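Local coordinates for protein endoglucanase E-5 (Thermobifida fusca, PDB 2CKS) that cuts internal beta-1,4-glucosidic linkages in cellulose, lichenin and cereal beta-glucans, here represented by its family 5 catalytic domain, at residues P108-N111 with L112-K116. Numbering follows the deposited sequence.
Sequences PHYN and LDRAK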
loop_
_atom_site.group_PDB
_atom_site.type_symbol
_atom_site.label_atom_id
_atom_site.label_comp_id
_atom_site.label_asym_id
_atom_site.label_seq_id
_atom_site.Cartn_x
_atom_site.Cartn_y
_atom_site.Cartn_z
ATOM N N PRO A 108 8.280 -13.900 -4.605
ATOM C CA PRO A 108 8.437 -13.470 -3.207
ATOM C C PRO A 108 9.342 -14.396 -2.400
ATOM O O PRO A 108 9.986 -13.957 -1.465
ATOM C CB PRO A 108 7.007 -13.489 -2.648
ATOM C CG PRO A 108 6.112 -13.534 -3.805
ATOM C CD PRO A 108 6.869 -14.138 -4.958
ATOM N N HIS A 109 9.409 -15.672 -2.766
ATOM C CA HIS A 109 10.256 -16.591 -2.019
ATOM C C HIS A 109 11.748 -16.212 -2.053
ATOM O O HIS A 109 12.496 -16.550 -1.135
ATOM C CB HIS A 109 10.073 -18.035 -2.503
ATOM C CG HIS A 109 10.358 -19.053 -1.444
ATOM N ND1 HIS A 109 11.629 -19.280 -0.956
ATOM C CD2 HIS A 109 9.542 -19.904 -0.781
ATOM C CE1 HIS A 109 11.579 -20.221 -0.033
ATOM N NE2 HIS A 109 10.325 -20.618 0.093
ATOM N N TYR A 110 12.178 -15.501 -3.094
ATOM C CA TYR A 110 13.548 -14.986 -3.159
ATOM C C TYR A 110 13.941 -14.206 -1.897
ATOM O O TYR A 110 15.109 -14.205 -1.493
ATOM C CB TYR A 110 13.701 -14.097 -4.394
ATOM C CG TYR A 110 15.110 -13.659 -4.663
ATOM C CD1 TYR A 110 15.956 -14.435 -5.442
ATOM C CD2 TYR A 110 15.603 -12.471 -4.137
ATOM C CE1 TYR A 110 17.251 -14.040 -5.692
ATOM C CE2 TYR A 110 16.908 -12.067 -4.377
ATOM C CZ TYR A 110 17.725 -12.855 -5.159
ATOM O OH TYR A 110 19.027 -12.461 -5.396
ATOM N N ASN A 111 12.963 -13.539 -1.284
ATOM C CA ASN A 111 13.194 -12.700 -0.117
ATOM C C ASN A 111 12.532 -13.227 1.159
ATOM O O ASN A 111 12.394 -12.487 2.128
ATOM C CB ASN A 111 12.699 -11.285 -0.420
ATOM C CG ASN A 111 13.628 -10.546 -1.342
ATOM O OD1 ASN A 111 14.804 -10.381 -1.030
ATOM N ND2 ASN A 111 13.130 -10.142 -2.505
ATOM N N LEU A 112 12.158 -14.502 1.170
ATOM C CA LEU A 112 11.422 -15.077 2.299
ATOM C C LEU A 112 12.208 -15.057 3.608
ATOM O O LEU A 112 11.675 -14.669 4.641
ATOM C CB LEU A 112 11.000 -16.519 1.990
ATOM C CG LEU A 112 10.344 -17.252 3.171
ATOM C CD1 LEU A 112 9.068 -16.562 3.593
ATOM C CD2 LEU A 112 10.076 -18.701 2.817
ATOM N N ASP A 113 13.458 -15.503 3.576
ATOM C CA ASP A 113 14.277 -15.573 4.786
ATOM C C ASP A 113 14.428 -14.185 5.411
ATOM O O ASP A 113 14.245 -14.025 6.619
ATOM C CB ASP A 113 15.647 -16.191 4.479
ATOM C CG ASP A 113 16.412 -16.602 5.727
ATOM O OD1 ASP A 113 15.788 -17.096 6.690
ATOM O OD2 ASP A 113 17.654 -16.476 5.821
ATOM N N ARG A 114 14.712 -13.180 4.575
ATOM C CA ARG A 114 14.776 -11.785 5.016
ATOM C C ARG A 114 13.441 -11.300 5.551
ATOM O O ARG A 114 13.398 -10.577 6.542
ATOM C CB ARG A 114 15.165 -10.859 3.861
ATOM C CG ARG A 114 16.634 -10.742 3.622
ATOM C CD ARG A 114 16.950 -9.795 2.488
ATOM N NE ARG A 114 16.746 -10.457 1.206
ATOM C CZ ARG A 114 17.687 -11.100 0.539
ATOM N NH1 ARG A 114 18.920 -11.175 1.030
ATOM N NH2 ARG A 114 17.392 -11.685 -0.617
ATOM N N ALA A 115 12.361 -11.667 4.871
ATOM C CA ALA A 115 11.023 -11.207 5.240
ATOM C C ALA A 115 10.644 -11.711 6.625
ATOM O O ALA A 115 10.083 -10.974 7.434
ATOM C CB ALA A 115 9.997 -11.660 4.214
ATOM N N LYS A 116 10.987 -12.959 6.915
ATOM C CA LYS A 116 10.693 -13.525 8.224
ATOM C C LYS A 116 11.458 -12.768 9.303
ATOM O O LYS A 116 10.912 -12.474 10.350
ATOM C CB LYS A 116 11.055 -15.009 8.286
ATOM C CG LYS A 116 10.168 -15.911 7.479
ATOM C CD LYS A 116 10.557 -17.367 7.728
ATOM C CE LYS A 116 9.650 -18.334 7.015
ATOM N NZ LYS A 116 10.056 -19.742 7.322
HETATM O O HOH W 1 15.921 -14.020 1.689
#
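One face of the H109 imidazole carries the CD2 methyl of L112, a CH-pi contact 3.7 Å from the ring centroid, while the R114 guanidinium meets N111 at its edge and a water over one face. The Y110 ring has N111 ND2 at its edge, in plane, and R114 NH2 comes obliquely to within 3.8 Å of its CE2. These groups sit where a short 3-10 turn, 108-110, runs into helix 112-126 of the (beta/alpha)8 barrel, after strand 95-101. L112 suits the junction because its branched end reaches the histidine while the same side chain packs on E154 and V155 of helix 145-162. A first torsion of -153°, which sets CG beside the carbonyl carbon, brings the H109 ring under that methyl although its CB bond points away from the helix.

N111 holds the N-cap position, yet its amide does not cap. Instead OD1 accepts from R114 NE at 3.0 Å, on a lone pair, and from R114 NH2 at 2.9 Å, tilted from the carbonyl plane. An arginine fits because its side-on edge brings two N-H groups to a single oxygen; the bend at chi3 (-79°) turns the guanidinium back toward the preceding turn. ND2 bonds to Q67, so both polar atoms of this buried asparagine are satisfied and its rotation is fixed.

After the i+3 bonds of the turn, including L112 N to H109 O, A115 N to N111 O (2.9 Å) is the first i+4 bond; small A115 packs on W100 of the strand. Where Y110 O and R114 N might pair directly in a regular alpha-helix, a water intervenes, donating to Y110 O at 3.3 Å and accepting from R114 N at 3.2 Å.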